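Local coordinates for PilO protein (Pseudomonas aeruginosa, PDB 2RJZ) that pairs with PilN to form the foundation of the inner-membrane PilM/PilN/PilO/PilP complex essential for type IV pilus assembly, this chain being the periplasmic domain of PilO, at residues F111-V116 and L124-L129; L60-I65 and I83-G88; Y76-I81 and K131-N136. All coordinates share one frame; numbering follows the deposited sequence.

Contact 1. Residues F111-V116 and L124-L129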
loop_
_atom_site.group_PDB
_atom_site.type_symbol
_atom_site.label_atom_id
_atom_site.label_comp_id
_atom_site.label_asym_id
_atom_site.label_seq_id
_atom_site.Cartn_x
_atom_site.Cartn_y
_atom_site.Cartn_z
ATOM N N PHE A 111 -5.933 -6.893 -3.088
ATOM C CA PHE A 111 -7.158 -7.363 -2.492
ATOM C C PHE A 111 -8.055 -7.837 -3.625
ATOM O O PHE A 111 -7.887 -7.402 -4.776
ATOM C CB PHE A 111 -7.842 -6.275 -1.649
ATOM C CG PHE A 111 -8.425 -5.131 -2.444
ATOM C CD1 PHE A 111 -9.766 -5.151 -2.845
ATOM C CD2 PHE A 111 -7.659 -4.029 -2.763
ATOM C CE1 PHE A 111 -10.314 -4.087 -3.563
ATOM C CE2 PHE A 111 -8.196 -2.975 -3.500
ATOM C CZ PHE A 111 -9.523 -3.010 -3.907
ATOM N N GLU A 112 -8.979 -8.735 -3.290
ATOM C CA GLU A 112 -9.952 -9.238 -4.234
ATOM C C GLU A 112 -11.273 -9.425 -3.508
ATOM O O GLU A 112 -11.312 -9.942 -2.392
ATOM C CB GLU A 112 -9.527 -10.572 -4.860
ATOM C CG GLU A 112 -10.606 -11.126 -5.804
ATOM C CD GLU A 112 -10.082 -12.090 -6.867
ATOM O OE1 GLU A 112 -8.877 -12.454 -6.847
ATOM O OE2 GLU A 112 -10.883 -12.507 -7.729
ATOM N N ILE A 113 -12.346 -9.008 -4.170
ATOM C CA ILE A 113 -13.685 -9.078 -3.617
ATOM C C ILE A 113 -14.552 -10.027 -4.424
ATOM O O ILE A 113 -14.429 -10.109 -5.642
ATOM C CB ILE A 113 -14.299 -7.656 -3.555
ATOM C CG1 ILE A 113 -13.441 -6.787 -2.619
ATOM C CG2 ILE A 113 -15.780 -7.681 -3.160
ATOM C CD1 ILE A 113 -13.754 -5.328 -2.644
ATOM N N LYS A 114 -15.404 -10.768 -3.722
ATOM C CA LYS A 114 -16.405 -11.620 -4.348
ATOM C C LYS A 114 -17.697 -11.655 -3.514
ATOM O O LYS A 114 -17.632 -11.765 -2.301
ATOM C CB LYS A 114 -15.863 -13.031 -4.557
ATOM C CG LYS A 114 -16.510 -13.742 -5.752
ATOM C CD LYS A 114 -16.005 -15.188 -5.947
ATOM C CE LYS A 114 -16.968 -15.969 -6.884
ATOM N NZ LYS A 114 -17.072 -15.370 -8.297
ATOM N N PRO A 115 -18.871 -11.563 -4.167
ATOM C CA PRO A 115 -20.149 -11.842 -3.485
ATOM C C PRO A 115 -20.209 -13.254 -2.892
ATOM O O PRO A 115 -19.698 -14.214 -3.487
ATOM C CB PRO A 115 -21.202 -11.685 -4.597
ATOM C CG PRO A 115 -20.426 -11.759 -5.889
ATOM C CD PRO A 115 -19.076 -11.183 -5.572
ATOM N N VAL A 116 -20.818 -13.351 -1.713
ATOM C CA VAL A 116 -20.990 -14.616 -1.016
ATOM C C VAL A 116 -22.047 -15.487 -1.687
ATOM O O VAL A 116 -21.850 -16.695 -1.846
ATOM C CB VAL A 116 -21.327 -14.404 0.490
ATOM C CG1 VAL A 116 -21.848 -15.693 1.121
ATOM C CG2 VAL A 116 -20.083 -13.922 1.254
ATOM N N LEU A 124 -20.376 -9.304 0.907
ATOM C CA LEU A 124 -19.218 -9.568 0.062
ATOM C C LEU A 124 -18.029 -10.135 0.846
ATOM O O LEU A 124 -17.769 -9.773 1.996
ATOM C CB LEU A 124 -18.781 -8.304 -0.702
ATOM C CG LEU A 124 -19.819 -7.457 -1.475
ATOM C CD1 LEU A 124 -19.177 -6.152 -1.974
ATOM C CD2 LEU A 124 -20.447 -8.204 -2.646
ATOM N N ARG A 125 -17.299 -11.023 0.186
ATOM C CA ARG A 125 -16.097 -11.592 0.734
ATOM C C ARG A 125 -14.911 -10.843 0.140
ATOM O O ARG A 125 -14.827 -10.713 -1.083
ATOM C CB ARG A 125 -16.022 -13.088 0.401
ATOM C CG ARG A 125 -14.860 -13.807 1.059
ATOM C CD ARG A 125 -14.993 -15.343 0.917
ATOM N NE ARG A 125 -15.886 -15.910 1.929
ATOM C CZ ARG A 125 -17.013 -16.572 1.680
ATOM N NH1 ARG A 125 -17.416 -16.785 0.429
ATOM N NH2 ARG A 125 -17.735 -17.035 2.697
ATOM N N MET A 126 -14.023 -10.340 0.999
ATOM C CA MET A 126 -12.769 -9.725 0.568
ATOM C C MET A 126 -11.584 -10.518 1.128
ATOM O O MET A 126 -11.532 -10.815 2.334
ATOM C CB MET A 126 -12.656 -8.269 1.056
ATOM C CG MET A 126 -11.410 -7.501 0.483
ATOM S SD MET A 126 -11.272 -5.742 0.919
ATOM C CE MET A 126 -11.159 -5.865 2.690
ATOM N N SER A 127 -10.635 -10.849 0.258
ATOM C CA SER A 127 -9.314 -11.281 0.703
ATOM C C SER A 127 -8.305 -10.147 0.469
ATOM O O SER A 127 -8.269 -9.568 -0.618
ATOM C CB SER A 127 -8.908 -12.524 -0.058
ATOM O OG SER A 127 -7.639 -12.946 0.407
ATOM N N ILE A 128 -7.543 -9.770 1.490
ATOM C CA ILE A 128 -6.555 -8.684 1.353
ATOM C C ILE A 128 -5.213 -9.083 1.956
ATOM O O ILE A 128 -5.165 -9.716 3.002
ATOM C CB ILE A 128 -7.079 -7.328 1.943
ATOM C CG1 ILE A 128 -6.176 -6.148 1.561
ATOM C CG2 ILE A 128 -7.278 -7.383 3.456
ATOM C CD1 ILE A 128 -6.765 -4.761 1.929
ATOM N N LEU A 129 -4.126 -8.731 1.289
ATOM C CA LEU A 129 -2.797 -8.952 1.850
ATOM C C LEU A 129 -2.273 -7.717 2.633
ATOM O O LEU A 129 -2.245 -6.590 2.107
ATOM C CB LEU A 129 -1.822 -9.367 0.748
ATOM C CG LEU A 129 -0.386 -9.713 1.140
ATOM C CD1 LEU A 129 -0.400 -10.973 2.008
ATOM C CD2 LEU A 129 0.424 -9.938 -0.151
HETATM O O HOH W 1 -19.822 -18.627 -0.798
#
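The backbone N of R125 donates to K114 O at 2.6 Å, and K114 N returns the bond to R125 O at 2.7 Å. Two residues on, E112 and S127 exchange a second pair, each 2.9 Å between E112 N and S127 O and between S127 N and E112 O. I113–M126 lies between these pairs, and F111–I128 and P115–L124 flank them; all three are non-hydrogen-bonded, with side chains on one face. There M126 is extended to its sulfur and turns only at the last torsion (chi3 61°); SD comes to F111 CD1 at 4.1 Å, a Met-aromatic contact oblique to the ring. I113 spreads its branches over two neighbours, CG1 against M126 CG at 3.8 Å and CG2 against L124 CD1 at 3.9 Å. L124 and M126 reach helix 89-100, while F111 stacks on F111 of the second subunit. The other face, with E112, K114, R125 and S127, is more polar. V116 CG2 lies over one face of the R125 guanidinium, 4.0 Å from NH1, and a water in the guanidinium plane links NH1 to V116 O. R125 NH2 is held by a salt bridge to E63, and E112 OE2 is hydrogen-bonded to H90 of the second subunit. The strands run at 159°, a twisted antiparallel beta hairpin at the edge of the four-stranded sheet, its apolar face shared between helix 89-100 and the second subunit.

Contact 2. Residues L60-I65 and I83-G88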
loop_
_atom_site.group_PDB
_atom_site.type_symbol
_atom_site.label_atom_id
_atom_site.label_comp_id
_atom_site.label_asym_id
_atom_site.label_seq_id
_atom_site.Cartn_x
_atom_site.Cartn_y
_atom_site.Cartn_z
ATOM N N LEU A 60 -17.862 -6.235 10.168
ATOM C CA LEU A 60 -17.419 -7.321 9.325
ATOM C C LEU A 60 -17.296 -8.580 10.172
ATOM O O LEU A 60 -17.018 -8.493 11.380
ATOM C CB LEU A 60 -16.050 -6.974 8.726
ATOM C CG LEU A 60 -15.905 -5.736 7.845
ATOM C CD1 LEU A 60 -14.502 -5.698 7.327
ATOM C CD2 LEU A 60 -16.883 -5.762 6.700
ATOM N N GLU A 61 -17.490 -9.744 9.556
ATOM C CA GLU A 61 -17.021 -10.995 10.182
ATOM C C GLU A 61 -15.715 -11.528 9.601
ATOM O O GLU A 61 -15.517 -11.525 8.397
ATOM C CB GLU A 61 -18.089 -12.097 10.164
ATOM C CG GLU A 61 -18.838 -12.242 8.868
ATOM C CD GLU A 61 -19.753 -13.468 8.863
ATOM O OE1 GLU A 61 -19.225 -14.628 8.825
ATOM O OE2 GLU A 61 -20.994 -13.253 8.893
ATOM N N PHE A 62 -14.850 -12.024 10.473
ATOM C CA PHE A 62 -13.597 -12.639 10.054
ATOM C C PHE A 62 -13.769 -14.106 9.735
ATOM O O PHE A 62 -14.361 -14.849 10.510
ATOM C CB PHE A 62 -12.521 -12.465 11.133
ATOM C CG PHE A 62 -11.909 -11.123 11.117
ATOM C CD1 PHE A 62 -10.680 -10.915 10.487
ATOM C CD2 PHE A 62 -12.593 -10.040 11.644
ATOM C CE1 PHE A 62 -10.129 -9.650 10.424
ATOM C CE2 PHE A 62 -12.053 -8.762 11.590
ATOM C CZ PHE A 62 -10.826 -8.561 10.983
ATOM N N GLU A 63 -13.220 -14.535 8.615
ATOM C CA GLU A 63 -13.226 -15.949 8.298
ATOM C C GLU A 63 -11.884 -16.601 8.552
ATOM O O GLU A 63 -11.824 -17.742 8.999
ATOM C CB GLU A 63 -13.660 -16.172 6.867
ATOM C CG GLU A 63 -15.101 -15.751 6.630
ATOM C CD GLU A 63 -15.526 -16.019 5.200
ATOM O OE1 GLU A 63 -14.783 -15.604 4.284
ATOM O OE2 GLU A 63 -16.587 -16.655 5.003
ATOM N N GLU A 64 -10.817 -15.870 8.266
ATOM C CA GLU A 64 -9.467 -16.438 8.271
ATOM C C GLU A 64 -8.374 -15.371 8.331
ATOM O O GLU A 64 -8.477 -14.283 7.738
ATOM C CB GLU A 64 -9.273 -17.371 7.065
ATOM C CG GLU A 64 -7.858 -17.836 6.839
ATOM C CD GLU A 64 -7.727 -18.626 5.537
ATOM O OE1 GLU A 64 -7.229 -18.065 4.515
ATOM O OE2 GLU A 64 -8.154 -19.810 5.525
ATOM N N ILE A 65 -7.339 -15.685 9.097
ATOM C CA ILE A 65 -6.095 -14.940 9.080
ATOM C C ILE A 65 -5.000 -15.934 8.802
ATOM O O ILE A 65 -4.777 -16.900 9.584
ATOM C CB ILE A 65 -5.772 -14.282 10.410
ATOM C CG1 ILE A 65 -6.828 -13.243 10.762
ATOM C CG2 ILE A 65 -4.375 -13.651 10.338
ATOM C CD1 ILE A 65 -6.842 -12.903 12.220
ATOM N N ILE A 83 -5.778 -11.670 4.991
ATOM C CA ILE A 83 -7.013 -11.542 5.730
ATOM C C ILE A 83 -8.239 -11.788 4.837
ATOM O O ILE A 83 -8.401 -11.110 3.792
ATOM C CB ILE A 83 -7.208 -10.096 6.268
ATOM C CG1 ILE A 83 -5.920 -9.450 6.778
ATOM C CG2 ILE A 83 -8.312 -10.033 7.314
ATOM C CD1 ILE A 83 -5.229 -10.224 7.800
ATOM N N SER A 84 -9.120 -12.690 5.282
ATOM C CA SER A 84 -10.436 -12.899 4.682
ATOM C C SER A 84 -11.557 -12.434 5.595
ATOM O O SER A 84 -11.710 -12.928 6.722
ATOM C CB SER A 84 -10.672 -14.381 4.362
ATOM O OG SER A 84 -9.757 -14.840 3.384
ATOM N N VAL A 85 -12.357 -11.509 5.094
ATOM C CA VAL A 85 -13.486 -10.961 5.827
ATOM C C VAL A 85 -14.734 -10.986 4.932
ATOM O O VAL A 85 -14.630 -11.171 3.717
ATOM C CB VAL A 85 -13.201 -9.516 6.313
ATOM C CG1 VAL A 85 -12.105 -9.533 7.325
ATOM C CG2 VAL A 85 -12.802 -8.609 5.156
ATOM N N VAL A 86 -15.896 -10.818 5.547
ATOM C CA VAL A 86 -17.194 -10.827 4.862
ATOM C C VAL A 86 -17.997 -9.652 5.455
ATOM O O VAL A 86 -17.965 -9.436 6.672
ATOM C CB VAL A 86 -17.954 -12.184 5.057
ATOM C CG1 VAL A 86 -19.404 -12.110 4.528
ATOM C CG2 VAL A 86 -17.227 -13.324 4.339
ATOM N N GLY A 87 -18.628 -8.863 4.587
ATOM C CA GLY A 87 -19.585 -7.846 5.003
ATOM C C GLY A 87 -20.042 -6.983 3.835
ATOM O O GLY A 87 -19.870 -7.358 2.671
ATOM N N GLY A 88 -20.614 -5.818 4.140
ATOM C CA GLY A 88 -21.152 -4.915 3.101
ATOM C C GLY A 88 -20.096 -4.047 2.442
ATOM O O GLY A 88 -18.997 -3.875 2.969
HETATM O O HOH W 2 -7.028 -15.494 4.296
#
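F62 and V85 stand side by side, and V85 CG1 sits over one face of the phenyl ring, 3.8 Å from its centroid and 17° off the normal, a CH-pi contact. I83 CG2 comes obliquely to F62 CE1 at 3.6 Å. L60 adds both of its methyls, CD1 to V85 CG2 and CD2 to G87 CA; the latter lies at 3.8 Å, a close fit to a residue without a side chain. On the opposite face the E63 carboxylate lies across V86, whose CG2 is turned toward it with CG1 anti to the backbone N (chi1 171°). Beyond this methyl, E63 OE2 takes a salt bridge from R125 on the next strand.

The backbone sets these positions. E61 and V86 exchange two bonds, then the register slips by one: S84 O accepts E63 N at 2.9 Å and, weakly, E64 N at 3.4 Å, while S84 N gives a straight bond to E64 O (175°). E63 and E64 facing S84 make a classic beta bulge, which leaves E63 directed toward V86. A water joins E64 OE1 to S84 OG.

Further out, helix 89-100 packs on L60 and V85, and helix 43-57 on F62 and I65. The contact thus has an apolar face under the helices and an acidic one, where the cation of R125 would offset the charge of E63.

Contact 3. Residues Y76-I81 and K131-N136. With SO4 (sulfate ion), chain C.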
loop_
_atom_site.group_PDB
_atom_site.type_symbol
_atom_site.label_atom_id
_atom_site.label_comp_id
_atom_site.label_asym_id
_atom_site.label_seq_id
_atom_site.Cartn_x
_atom_site.Cartn_y
_atom_site.Cartn_z
ATOM N N TYR A 76 15.691 -5.854 7.109
ATOM C CA TYR A 76 14.349 -6.029 7.638
ATOM C C TYR A 76 13.764 -7.292 7.048
ATOM O O TYR A 76 14.196 -7.769 5.994
ATOM C CB TYR A 76 13.448 -4.808 7.346
ATOM C CG TYR A 76 13.105 -4.638 5.876
ATOM C CD1 TYR A 76 11.985 -5.232 5.328
ATOM C CD2 TYR A 76 13.925 -3.876 5.037
ATOM C CE1 TYR A 76 11.684 -5.081 3.967
ATOM C CE2 TYR A 76 13.641 -3.729 3.698
ATOM C CZ TYR A 76 12.529 -4.330 3.169
ATOM O OH TYR A 76 12.259 -4.166 1.838
ATOM N N ILE A 77 12.787 -7.835 7.760
ATOM C CA ILE A 77 12.081 -9.031 7.349
ATOM C C ILE A 77 10.595 -8.676 7.231
ATOM O O ILE A 77 10.037 -8.019 8.120
ATOM C CB ILE A 77 12.311 -10.168 8.394
ATOM C CG1 ILE A 77 13.816 -10.418 8.569
ATOM C CG2 ILE A 77 11.561 -11.475 7.999
ATOM C CD1 ILE A 77 14.181 -11.152 9.861
ATOM N N GLU A 78 9.971 -9.064 6.130
ATOM C CA GLU A 78 8.555 -8.814 5.962
ATOM C C GLU A 78 7.749 -10.043 6.350
ATOM O O GLU A 78 8.183 -11.187 6.167
ATOM C CB GLU A 78 8.198 -8.286 4.561
ATOM C CG GLU A 78 8.198 -9.326 3.483
ATOM C CD GLU A 78 7.898 -8.782 2.085
ATOM O OE1 GLU A 78 8.491 -7.739 1.676
ATOM O OE2 GLU A 78 7.077 -9.448 1.393
ATOM N N LEU A 79 6.580 -9.773 6.928
ATOM C CA LEU A 79 5.708 -10.820 7.409
ATOM C C LEU A 79 4.344 -10.593 6.755
ATOM O O LEU A 79 3.616 -9.715 7.181
ATOM C CB LEU A 79 5.637 -10.770 8.949
ATOM C CG LEU A 79 6.939 -10.871 9.814
ATOM C CD1 LEU A 79 7.835 -9.596 9.933
ATOM C CD2 LEU A 79 6.604 -11.341 11.235
ATOM N N PRO A 80 4.026 -11.358 5.690
ATOM C CA PRO A 80 2.753 -11.229 4.961
ATOM C C PRO A 80 1.608 -11.925 5.683
ATOM O O PRO A 80 1.734 -13.084 6.088
ATOM C CB PRO A 80 3.023 -11.924 3.605
ATOM C CG PRO A 80 4.501 -12.350 3.633
ATOM C CD PRO A 80 4.898 -12.388 5.084
ATOM N N ILE A 81 0.503 -11.201 5.843
ATOM C CA ILE A 81 -0.684 -11.694 6.503
ATOM C C ILE A 81 -1.861 -11.519 5.544
ATOM O O ILE A 81 -2.238 -10.384 5.194
ATOM C CB ILE A 81 -0.975 -10.865 7.762
ATOM C CG1 ILE A 81 0.231 -10.864 8.711
ATOM C CG2 ILE A 81 -2.258 -11.334 8.454
ATOM C CD1 ILE A 81 0.275 -9.650 9.629
ATOM N N LYS A 131 1.027 -6.490 5.295
ATOM C CA LYS A 131 2.381 -6.865 5.668
ATOM C C LYS A 131 2.821 -6.071 6.841
ATOM O O LYS A 131 2.506 -4.890 6.988
ATOM C CB LYS A 131 3.397 -6.610 4.550
ATOM C CG LYS A 131 3.324 -7.554 3.404
ATOM C CD LYS A 131 4.206 -7.039 2.298
ATOM C CE LYS A 131 4.017 -7.895 1.066
ATOM N NZ LYS A 131 4.977 -7.504 0.017
ATOM N N THR A 132 3.582 -6.738 7.686
ATOM C CA THR A 132 4.295 -6.028 8.693
ATOM C C THR A 132 5.774 -6.429 8.582
ATOM O O THR A 132 6.138 -7.310 7.788
ATOM C CB THR A 132 3.675 -6.235 10.092
ATOM O OG1 THR A 132 4.179 -5.206 10.971
ATOM C CG2 THR A 132 3.976 -7.653 10.636
ATOM N N TYR A 133 6.606 -5.782 9.384
ATOM C CA TYR A 133 8.032 -5.823 9.206
ATOM C C TYR A 133 8.746 -5.828 10.566
ATOM O O TYR A 133 8.274 -5.240 11.556
ATOM C CB TYR A 133 8.503 -4.610 8.373
ATOM C CG TYR A 133 7.713 -4.374 7.081
ATOM C CD1 TYR A 133 8.200 -4.809 5.828
ATOM C CD2 TYR A 133 6.476 -3.722 7.123
ATOM C CE1 TYR A 133 7.455 -4.569 4.651
ATOM C CE2 TYR A 133 5.733 -3.498 5.988
ATOM C CZ TYR A 133 6.216 -3.913 4.758
ATOM O OH TYR A 133 5.413 -3.654 3.666
ATOM N N ARG A 134 9.906 -6.474 10.596
ATOM C CA ARG A 134 10.767 -6.374 11.765
ATOM C C ARG A 134 12.219 -6.248 11.319
ATOM O O ARG A 134 12.564 -6.661 10.205
ATOM C CB ARG A 134 10.550 -7.577 12.677
ATOM C CG ARG A 134 11.180 -8.853 12.191
ATOM C CD ARG A 134 10.594 -10.043 12.953
ATOM N NE ARG A 134 10.910 -11.334 12.334
ATOM C CZ ARG A 134 12.017 -12.036 12.579
ATOM N NH1 ARG A 134 12.946 -11.554 13.414
ATOM N NH2 ARG A 134 12.200 -13.215 11.982
ATOM N N TYR A 135 13.057 -5.672 12.175
ATOM C CA TYR A 135 14.499 -5.655 11.942
ATOM C C TYR A 135 15.053 -7.055 11.634
ATOM O O TYR A 135 14.709 -8.024 12.318
ATOM C CB TYR A 135 15.204 -5.094 13.165
ATOM C CG TYR A 135 16.702 -5.096 13.071
ATOM C CD1 TYR A 135 17.348 -4.376 12.064
ATOM C CD2 TYR A 135 17.487 -5.803 13.997
ATOM C CE1 TYR A 135 18.715 -4.352 11.965
ATOM C CE2 TYR A 135 18.886 -5.788 13.908
ATOM C CZ TYR A 135 19.484 -5.059 12.883
ATOM O OH TYR A 135 20.854 -5.009 12.748
ATOM N N ASN A 136 15.898 -7.166 10.606
ATOM C CA ASN A 136 16.569 -8.432 10.329
ATOM C C ASN A 136 17.699 -8.701 11.323
ATOM O O ASN A 136 18.859 -8.420 11.031
ATOM C CB ASN A 136 17.098 -8.525 8.883
ATOM C CG ASN A 136 17.720 -9.899 8.579
ATOM O OD1 ASN A 136 18.002 -10.680 9.497
ATOM N ND2 ASN A 136 17.910 -10.206 7.299
HETATM S S SO4 C . 3.613 -6.905 -2.952
HETATM O O1 SO4 C . 2.637 -7.795 -2.297
HETATM O O2 SO4 C . 4.598 -6.360 -2.013
HETATM O O3 SO4 C . 4.365 -7.670 -3.954
HETATM O O4 SO4 C . 2.904 -5.765 -3.559
#
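Strands 76-81 and 131-135 run antiparallel at 153°, their axes 4.5 Å apart at closest, with two-way backbone bonds at I77–R134 and L79–T132. On the face of E78, P80, K131 and Y133, K131 stretches out fully beyond CG to bring NZ to E78 OE2 at 3.2 Å, a salt bridge. The ammonium approaches from above the carboxylate plane, 44° out of it. E78 CG lies between its own backbone N and carbonyl carbon (chi1 76°), and from there the chain runs out extended to the carboxylate that K131 meets. NZ also points to O2 of a sulfate, probably from the crystallisation liquor, at a distance too short to be trusted in detail; the backbone N of S2 meets the same ion. E78 CB rests obliquely against the Y133 ring, 3.7 Å from CD1. Y76 and Y133 lie side by side, CD1 to CD1 at 3.8 Å, and each meets F31 of helix 17-36 edge-to-face. Y133 OH continues to T107 on the neighbouring strand.

The other face carries I77, L79, T132 and R134. I77 CD1 sits over one face of the R134 guanidinium, 3.6 Å from CZ, while L79 CD1 packs on CG and CD of R134, near the guanidinium plane. R134 NE is in turn salt-bridged to E70. At the end of the strand I77 CG1 packs on N136 CB at 3.8 Å. L79 CB meets T132 CG2, and V44 of helix 43-57 touches both residues. This is the central pair of a four-stranded antiparallel sheet in strand order 1-2-4-3, flanked by helices in the periplasmic domain of PilO.

In the fold
The three contacts are neighbouring seams of one antiparallel sheet: contact 2 joins strands 61-72 and 76-87, contact 3 joins 76-87 to 124-135, and contact 1 joins 124-135 to 106-115. Contacts 1 and 2 lie at the same end of the sheet, centres about 8 Å apart. They meet where R125 NH2 bridges E63 OE2 at 2.6 Å. Contact 3 sits farther along strands 76-87 and 124-135, one shared with each, about 23 Å between centres from contact 1 and 22 Å from contact 2. It touches both, through L129 CD1 on P80 CB (3.9 Å) and I65 CG2 on I81 CG2 (3.7 Å). Of the three, the second subunit touches contact 1 alone; the sulfate lies at contact 3.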